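Local coordinates for protein orotidine 5'-phosphate decarboxylase (Streptomyces avermitilis, PDB 3V75) that probably catalyses the decarboxylation of orotidine 5'-phosphate to UMP, the last step of de novo UMP biosynthesis, at residues E25-R33 with E211-A219; A197-N208 with S230-P238. All blocks are in the same frame, centred on the assembly; numbering follows the deposited sequence.

Contact 1. Residues E25-R33 with E211-A219; sequences EPFGARLSR and EEPLGSFGA
Gly-28, in the first turn of helix 27-38, lies against Ser-216 with their CA atoms 4.2 Å apart, where residues 211-216 lead into barrel strand 217-221. Pro-26 occupies the N-cap position. The glycine backbone faces two carbonyls: Gly-28 CA makes CA-H...O contacts with Gly-215 O at 3.2 Å and with Leu-214 O. With no side chain on Gly-28, its CA sits directly against both oxygens.

Ser-216 supplies the direct hydrogen bond. Its OG stands beside its own backbone N (chi1 -62°), which turns it toward the helix start, and accepts from Gly-28 N at 3.1 Å with an N-H...O angle of 158°. One water joins Ser-216 OG to Phe-27 N; a second donates to Leu-214 O at 2.6 Å and accepts weakly from Ala-29 N. Phe-27 brings its ring edge near Ser-216 O. Farther along the helix the contact turns apolar. Pro-213, after a cis peptide bond, puts CD 4.0 Å from Ala-29 CB, and Leu-31 CD2 meets Leu-214 CD2 at 4.4 Å.

The amide N-H groups of Phe-27, Gly-28 and Ala-29, which lack acceptors within the helix, are thus met by one hydroxyl and two waters. Gly-215 O, buried here, finds no hydrogen-bond partner and has the glycine CA-H as a weak substitute.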
loop_
_atom_site.group_PDB
_atom_site.type_symbol
_atom_site.label_atom_id
_atom_site.label_comp_id
_atom_site.label_asym_id
_atom_site.label_seq_id
_atom_site.Cartn_x
_atom_site.Cartn_y
_atom_site.Cartn_z
ATOM N N GLU A 25 21.981 13.865 -6.252
ATOM C CA GLU A 25 21.865 14.905 -5.228
ATOM C C GLU A 25 20.582 14.650 -4.408
ATOM O O GLU A 25 19.632 14.044 -4.899
ATOM C CB GLU A 25 21.870 16.282 -5.921
ATOM C CG GLU A 25 21.385 17.459 -5.034
ATOM C CD GLU A 25 21.445 18.880 -5.646
ATOM O OE1 GLU A 25 21.011 19.123 -6.810
ATOM O OE2 GLU A 25 21.912 19.764 -4.871
ATOM N N PRO A 26 20.561 15.056 -3.128
ATOM C CA PRO A 26 19.389 14.767 -2.289
ATOM C C PRO A 26 18.069 15.275 -2.893
ATOM O O PRO A 26 18.052 16.356 -3.518
ATOM C CB PRO A 26 19.719 15.487 -0.971
ATOM C CG PRO A 26 21.231 15.491 -0.923
ATOM C CD PRO A 26 21.676 15.647 -2.352
ATOM N N PHE A 27 17.012 14.484 -2.739
ATOM C CA PHE A 27 15.727 14.810 -3.310
ATOM C C PHE A 27 15.237 16.226 -2.963
ATOM O O PHE A 27 14.739 16.940 -3.858
ATOM C CB PHE A 27 14.682 13.766 -2.923
ATOM C CG PHE A 27 13.315 14.089 -3.398
ATOM C CD1 PHE A 27 13.023 14.061 -4.752
ATOM C CD2 PHE A 27 12.314 14.423 -2.501
ATOM C CE1 PHE A 27 11.723 14.348 -5.207
ATOM C CE2 PHE A 27 11.030 14.732 -2.952
ATOM C CZ PHE A 27 10.750 14.712 -4.311
ATOM N N GLY A 28 15.370 16.652 -1.709
ATOM C CA GLY A 28 14.824 17.953 -1.322
ATOM C C GLY A 28 15.478 19.052 -2.160
ATOM O O GLY A 28 14.788 19.977 -2.661
ATOM N N ALA A 29 16.801 18.980 -2.330
ATOM C CA ALA A 29 17.515 19.945 -3.139
ATOM C C ALA A 29 17.115 19.847 -4.615
ATOM O O ALA A 29 16.936 20.881 -5.295
ATOM C CB ALA A 29 19.033 19.748 -2.998
ATOM N N ARG A 30 17.012 18.628 -5.147
ATOM C CA ARG A 30 16.651 18.475 -6.562
ATOM C C ARG A 30 15.229 18.986 -6.816
ATOM O O ARG A 30 14.972 19.614 -7.855
ATOM C CB ARG A 30 16.799 17.009 -6.998
ATOM C CG ARG A 30 18.264 16.534 -6.929
ATOM C CD ARG A 30 18.435 15.148 -7.587
ATOM N NE ARG A 30 17.671 14.100 -6.896
ATOM C CZ ARG A 30 16.694 13.373 -7.441
ATOM N NH1 ARG A 30 16.323 13.578 -8.708
ATOM N NH2 ARG A 30 16.066 12.449 -6.722
ATOM N N LEU A 31 14.331 18.719 -5.879
ATOM C CA LEU A 31 12.932 19.144 -6.009
ATOM C C LEU A 31 12.849 20.691 -5.963
ATOM O O LEU A 31 12.150 21.309 -6.766
ATOM C CB LEU A 31 12.114 18.520 -4.883
ATOM C CG LEU A 31 10.689 19.078 -4.763
ATOM C CD1 LEU A 31 9.897 18.696 -6.032
ATOM C CD2 LEU A 31 10.014 18.564 -3.546
ATOM N N SER A 32 13.549 21.307 -5.008
ATOM C CA SER A 32 13.569 22.770 -4.876
ATOM C C SER A 32 14.055 23.384 -6.195
ATOM O O SER A 32 13.445 24.357 -6.717
ATOM C CB SER A 32 14.495 23.182 -3.715
ATOM O OG SER A 32 14.544 24.598 -3.578
ATOM N N ARG A 33 15.126 22.834 -6.767
ATOM C CA ARG A 33 15.646 23.339 -8.043
ATOM C C ARG A 33 14.658 23.130 -9.194
ATOM O O ARG A 33 14.485 24.037 -10.036
ATOM C CB ARG A 33 17.023 22.691 -8.336
ATOM C CG ARG A 33 17.630 22.997 -9.695
ATOM C CD ARG A 33 19.169 22.711 -9.729
ATOM N NE ARG A 33 19.765 22.709 -8.373
ATOM C CZ ARG A 33 20.015 21.590 -7.680
ATOM N NH1 ARG A 33 19.711 20.408 -8.234
ATOM N NH2 ARG A 33 20.553 21.639 -6.438
ATOM N N GLU A 211 18.843 20.267 6.938
ATOM C CA GLU A 211 19.090 20.016 5.517
ATOM C C GLU A 211 18.749 21.264 4.719
ATOM O O GLU A 211 17.703 21.884 4.943
ATOM C CB GLU A 211 18.224 18.894 4.987
ATOM C CG GLU A 211 18.647 17.606 5.538
ATOM C CD GLU A 211 19.915 17.077 4.844
ATOM O OE1 GLU A 211 20.050 17.258 3.609
ATOM O OE2 GLU A 211 20.758 16.479 5.530
ATOM N N GLU A 212 19.636 21.640 3.808
ATOM C CA GLU A 212 19.414 22.849 3.038
ATOM C C GLU A 212 19.440 22.509 1.562
ATOM O O GLU A 212 20.251 21.691 1.130
ATOM C CB GLU A 212 20.499 23.871 3.349
ATOM C CG GLU A 212 20.538 24.288 4.803
ATOM C CD GLU A 212 19.495 25.334 5.153
ATOM O OE1 GLU A 212 18.750 25.778 4.221
ATOM O OE2 GLU A 212 19.428 25.778 6.346
ATOM N N PRO A 213 18.607 23.188 0.749
ATOM C CA PRO A 213 17.631 24.237 1.069
ATOM C C PRO A 213 16.330 23.641 1.579
ATOM O O PRO A 213 15.470 24.365 2.099
ATOM C CB PRO A 213 17.411 24.909 -0.301
ATOM C CG PRO A 213 17.614 23.830 -1.273
ATOM C CD PRO A 213 18.707 22.952 -0.701
ATOM N N LEU A 214 16.191 22.323 1.456
ATOM C CA LEU A 214 14.964 21.645 1.812
ATOM C C LEU A 214 15.338 20.174 2.056
ATOM O O LEU A 214 16.145 19.602 1.303
ATOM C CB LEU A 214 13.972 21.730 0.643
ATOM C CG LEU A 214 12.555 21.167 0.834
ATOM C CD1 LEU A 214 11.826 21.871 1.970
ATOM C CD2 LEU A 214 11.732 21.205 -0.448
ATOM N N GLY A 215 14.711 19.546 3.046
ATOM C CA GLY A 215 14.935 18.136 3.314
ATOM C C GLY A 215 14.217 17.231 2.321
ATOM O O GLY A 215 13.363 17.682 1.542
ATOM N N SER A 216 14.507 15.931 2.379
ATOM C CA SER A 216 13.948 14.966 1.430
ATOM C C SER A 216 12.703 14.239 1.891
ATOM O O SER A 216 12.136 13.464 1.120
ATOM C CB SER A 216 15.005 13.912 1.050
ATOM O OG SER A 216 16.112 14.498 0.406
ATOM N N PHE A 217 12.284 14.486 3.141
ATOM C CA PHE A 217 11.207 13.705 3.747
ATOM C C PHE A 217 9.996 14.587 3.970
ATOM O O PHE A 217 9.995 15.470 4.819
ATOM C CB PHE A 217 11.749 12.956 4.987
ATOM C CG PHE A 217 12.892 12.053 4.606
ATOM C CD1 PHE A 217 12.638 10.856 3.949
ATOM C CD2 PHE A 217 14.203 12.470 4.736
ATOM C CE1 PHE A 217 13.700 10.043 3.480
ATOM C CE2 PHE A 217 15.266 11.654 4.283
ATOM C CZ PHE A 217 14.996 10.452 3.654
ATOM N N GLY A 218 8.989 14.355 3.137
ATOM C CA GLY A 218 7.833 15.252 3.094
ATOM C C GLY A 218 6.588 14.588 3.617
ATOM O O GLY A 218 6.601 13.417 4.035
ATOM N N ALA A 219 5.497 15.360 3.614
ATOM C CA ALA A 219 4.188 14.896 4.074
ATOM C C ALA A 219 3.155 15.096 2.963
ATOM O O ALA A 219 3.272 16.042 2.175
ATOM C CB ALA A 219 3.734 15.705 5.305
HETATM O O HOH W 1 17.458 12.338 -0.702
HETATM O O HOH W 2 17.896 17.949 0.337
#

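Contact 2. Residues A197-N208 with S230-P238; sequences AATMLAHLAAEN and SYDLDINGP
Helix 196-207 and the loop before strand 239-241 belong to the outer layer of the TIM barrel, where the helix packs on strands 170-176 and 217-221 and the loop runs along its flank. Ile-235 and Leu-201 bury the largest areas. Ile-235 CG2 packs 4.0 Å from Leu-201 CB, the two side chains crossing at about a right angle, and the same methyl closely approaches the helix carbonyl Leu-201 O, at 3.4 Å. With CG1 between backbone N and carbonyl carbon (chi1 62°), the other branch of Ile-235 runs alongside Leu-204, and Ile-235 CD1 lies 4.0 Å from Leu-204 CD1. Leu-201 CD1 touches Tyr-231 CB, Asp-232 O and Leu-233 CD2, all at 3.8-3.9 Å. The Tyr-231 ring lies against the first residues of 197-208, with CE1 3.8 Å from Ala-197 CB and the backbone N of Ala-198 at the ring edge; its hydroxyl hydrogen-bonds Asp-195. Asp-232 OD1 accepts from Asp-234 N in an Asx turn, bending the loop beside the helix.

At the other end, two asparagines tie the two segments together. Asn-208 ND2 donates to Ile-235 O at 3.0 Å, the acceptor lying close to the amide plane, and also to Phe-217 O, which holds this amide between loop and barrel strand. Ile-235 O further receives a nearly straight CA-H...O contact from Ala-205. Asn-236 ND2, which also bonds Glu-211 O, reaches Asn-208 O at 2.9 Å, approaching from above the carbonyl plane, 38° out of it.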
loop_
_atom_site.group_PDB
_atom_site.type_symbol
_atom_site.label_atom_id
_atom_site.label_comp_id
_atom_site.label_asym_id
_atom_site.label_seq_id
_atom_site.Cartn_x
_atom_site.Cartn_y
_atom_site.Cartn_z
ATOM N N ALA A 197 -1.452 12.997 13.150
ATOM C CA ALA A 197 -0.866 13.829 12.103
ATOM C C ALA A 197 0.285 14.674 12.633
ATOM O O ALA A 197 1.337 14.773 11.974
ATOM C CB ALA A 197 -1.945 14.753 11.475
ATOM N N ALA A 198 0.065 15.324 13.770
ATOM C CA ALA A 198 1.098 16.191 14.337
ATOM C C ALA A 198 2.356 15.375 14.685
ATOM O O ALA A 198 3.482 15.880 14.610
ATOM C CB ALA A 198 0.573 16.923 15.578
ATOM N N THR A 199 2.140 14.130 15.097
ATOM C CA THR A 199 3.240 13.248 15.448
ATOM C C THR A 199 4.056 12.969 14.201
ATOM O O THR A 199 5.297 13.032 14.239
ATOM C CB THR A 199 2.665 11.932 16.049
ATOM O OG1 THR A 199 1.989 12.265 17.262
ATOM C CG2 THR A 199 3.793 10.920 16.349
HETATM N N MSE A 200 3.379 12.686 13.081
HETATM C CA MSE A 200 4.103 12.437 11.836
HETATM C C MSE A 200 4.873 13.683 11.383
HETATM O O MSE A 200 6.021 13.589 10.940
HETATM C CB MSE A 200 3.161 11.962 10.717
HETATM C CG MSE A 200 2.414 10.693 11.056
HETATM SE SE MSE A 200 3.648 9.256 11.594
HETATM C CE MSE A 200 2.300 8.082 12.400
ATOM N N LEU A 201 4.226 14.845 11.441
ATOM C CA LEU A 201 4.909 16.078 11.052
ATOM C C LEU A 201 6.155 16.306 11.906
ATOM O O LEU A 201 7.203 16.683 11.377
ATOM C CB LEU A 201 3.968 17.288 11.144
ATOM C CG LEU A 201 2.795 17.245 10.166
ATOM C CD1 LEU A 201 1.792 18.351 10.546
ATOM C CD2 LEU A 201 3.280 17.419 8.710
ATOM N N ALA A 202 6.045 16.082 13.218
ATOM C CA ALA A 202 7.207 16.262 14.088
ATOM C C ALA A 202 8.339 15.273 13.744
ATOM O O ALA A 202 9.528 15.638 13.791
ATOM C CB ALA A 202 6.833 16.151 15.569
ATOM N N HIS A 203 7.985 14.024 13.440
ATOM C CA HIS A 203 9.015 13.056 13.029
ATOM C C HIS A 203 9.719 13.558 11.776
ATOM O O HIS A 203 10.953 13.436 11.641
ATOM C CB HIS A 203 8.389 11.701 12.684
ATOM C CG HIS A 203 8.062 10.844 13.865
ATOM N ND1 HIS A 203 9.017 10.433 14.768
ATOM C CD2 HIS A 203 6.903 10.245 14.236
ATOM C CE1 HIS A 203 8.456 9.633 15.663
ATOM N NE2 HIS A 203 7.176 9.501 15.358
ATOM N N LEU A 204 8.944 14.086 10.824
ATOM C CA LEU A 204 9.533 14.576 9.578
ATOM C C LEU A 204 10.434 15.789 9.830
ATOM O O LEU A 204 11.525 15.892 9.220
ATOM C CB LEU A 204 8.453 14.919 8.565
ATOM C CG LEU A 204 7.681 13.699 8.057
ATOM C CD1 LEU A 204 6.396 14.180 7.377
ATOM C CD2 LEU A 204 8.522 12.841 7.089
ATOM N N ALA A 205 10.004 16.711 10.708
ATOM C CA ALA A 205 10.840 17.870 11.022
ATOM C C ALA A 205 12.179 17.391 11.579
ATOM O O ALA A 205 13.257 17.915 11.204
ATOM C CB ALA A 205 10.152 18.806 12.000
ATOM N N ALA A 206 12.138 16.362 12.426
ATOM C CA ALA A 206 13.386 15.832 12.992
ATOM C C ALA A 206 14.216 15.172 11.895
ATOM O O ALA A 206 15.446 15.318 11.858
ATOM C CB ALA A 206 13.113 14.859 14.127
ATOM N N GLU A 207 13.547 14.485 10.976
ATOM C CA GLU A 207 14.234 13.796 9.883
ATOM C C GLU A 207 15.004 14.752 8.985
ATOM O O GLU A 207 16.046 14.413 8.437
ATOM C CB GLU A 207 13.234 12.998 9.038
ATOM C CG GLU A 207 13.876 11.900 8.245
ATOM C CD GLU A 207 14.324 10.750 9.151
ATOM O OE1 GLU A 207 13.458 10.105 9.810
ATOM O OE2 GLU A 207 15.537 10.471 9.210
ATOM N N ASN A 208 14.454 15.955 8.821
ATOM C CA ASN A 208 15.002 16.940 7.884
ATOM C C ASN A 208 15.897 17.956 8.543
ATOM O O ASN A 208 16.359 18.887 7.863
ATOM C CB ASN A 208 13.851 17.721 7.202
ATOM C CG ASN A 208 13.009 16.832 6.330
ATOM O OD1 ASN A 208 13.563 15.999 5.566
ATOM N ND2 ASN A 208 11.681 16.948 6.441
ATOM N N SER A 230 -3.974 24.547 12.490
ATOM C CA SER A 230 -3.790 23.861 13.759
ATOM C C SER A 230 -2.549 22.977 13.742
ATOM O O SER A 230 -2.222 22.365 14.773
ATOM C CB SER A 230 -5.012 22.988 14.056
ATOM O OG SER A 230 -6.123 23.822 14.337
ATOM N N TYR A 231 -1.848 22.921 12.620
ATOM C CA TYR A 231 -0.658 22.071 12.466
ATOM C C TYR A 231 0.568 22.897 12.153
ATOM O O TYR A 231 0.476 23.925 11.454
ATOM C CB TYR A 231 -0.891 21.020 11.380
ATOM C CG TYR A 231 -1.968 20.078 11.814
ATOM C CD1 TYR A 231 -1.661 18.991 12.655
ATOM C CD2 TYR A 231 -3.311 20.314 11.490
ATOM C CE1 TYR A 231 -2.670 18.141 13.126
ATOM C CE2 TYR A 231 -4.332 19.472 11.964
ATOM C CZ TYR A 231 -4.003 18.380 12.766
ATOM O OH TYR A 231 -5.008 17.558 13.211
ATOM N N ASP A 232 1.718 22.452 12.656
ATOM C CA ASP A 232 2.999 23.066 12.311
ATOM C C ASP A 232 3.548 22.408 11.053
ATOM O O ASP A 232 4.106 21.305 11.084
ATOM C CB ASP A 232 3.993 22.887 13.463
ATOM C CG ASP A 232 5.296 23.595 13.205
ATOM O OD1 ASP A 232 5.471 24.208 12.128
ATOM O OD2 ASP A 232 6.181 23.521 14.101
ATOM N N LEU A 233 3.353 23.082 9.928
ATOM C CA LEU A 233 3.784 22.544 8.640
ATOM C C LEU A 233 5.232 22.933 8.299
ATOM O O LEU A 233 5.713 22.582 7.206
ATOM C CB LEU A 233 2.823 23.020 7.527
ATOM C CG LEU A 233 1.377 22.590 7.728
ATOM C CD1 LEU A 233 0.503 23.133 6.534
ATOM C CD2 LEU A 233 1.266 21.092 7.851
ATOM N N ASP A 234 5.909 23.635 9.213
ATOM C CA ASP A 234 7.314 24.053 9.114
ATOM C C ASP A 234 8.169 22.803 9.351
ATOM O O ASP A 234 8.802 22.749 10.421
ATOM C CB ASP A 234 7.668 25.055 10.250
ATOM C CG ASP A 234 9.034 25.764 10.040
ATOM O OD1 ASP A 234 9.706 25.458 9.044
ATOM O OD2 ASP A 234 9.416 26.631 10.888
ATOM N N ILE A 235 8.182 21.818 8.457
ATOM C CA ILE A 235 8.934 20.568 8.687
ATOM C C ILE A 235 10.227 20.506 7.891
ATOM O O ILE A 235 10.916 19.479 7.895
ATOM C CB ILE A 235 8.069 19.326 8.378
ATOM C CG1 ILE A 235 7.644 19.306 6.911
ATOM C CG2 ILE A 235 6.861 19.318 9.312
ATOM C CD1 ILE A 235 7.057 17.977 6.434
ATOM N N ASN A 236 10.583 21.601 7.228
ATOM C CA ASN A 236 11.774 21.625 6.357
ATOM C C ASN A 236 11.767 20.465 5.365
ATOM O O ASN A 236 12.823 19.866 5.031
ATOM C CB ASN A 236 13.097 21.672 7.141
ATOM C CG ASN A 236 14.269 21.955 6.239
ATOM O OD1 ASN A 236 14.133 22.732 5.275
ATOM N ND2 ASN A 236 15.407 21.307 6.484
ATOM N N GLY A 237 10.572 20.141 4.870
ATOM C CA GLY A 237 10.424 19.150 3.815
ATOM C C GLY A 237 9.216 19.473 2.964
ATOM O O GLY A 237 8.393 20.331 3.330
ATOM N N PRO A 238 9.127 18.833 1.806
ATOM C CA PRO A 238 8.080 19.197 0.839
ATOM C C PRO A 238 6.701 18.727 1.316
ATOM O O PRO A 238 6.573 17.686 2.022
ATOM C CB PRO A 238 8.498 18.463 -0.434
ATOM C CG PRO A 238 9.337 17.274 0.063
ATOM C CD PRO A 238 10.055 17.802 1.301
#

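In the fold
The two contacts, centred about 14 Å apart, interlock along the chain: residues 211-219 of contact 1 lie between the two segments of contact 2. They meet mainly at Asn-208, through its bond to the barrel strand, and at Asn-236, whose O lies 2.8 Å from Gly-215 N, a probable hydrogen bond; Pro-238 CD also packs on Gly-215 O at 3.3 Å. The turn 213-216, just before strand 217-221, thus lies between helix 27-38 and the segments of contact 2. Both contacts lie away from Lys-119, the predicted proton donor. Through His-203, helix 196-207 also reaches Glu-184 of the second subunit, whereas contact 1 touches no other chain.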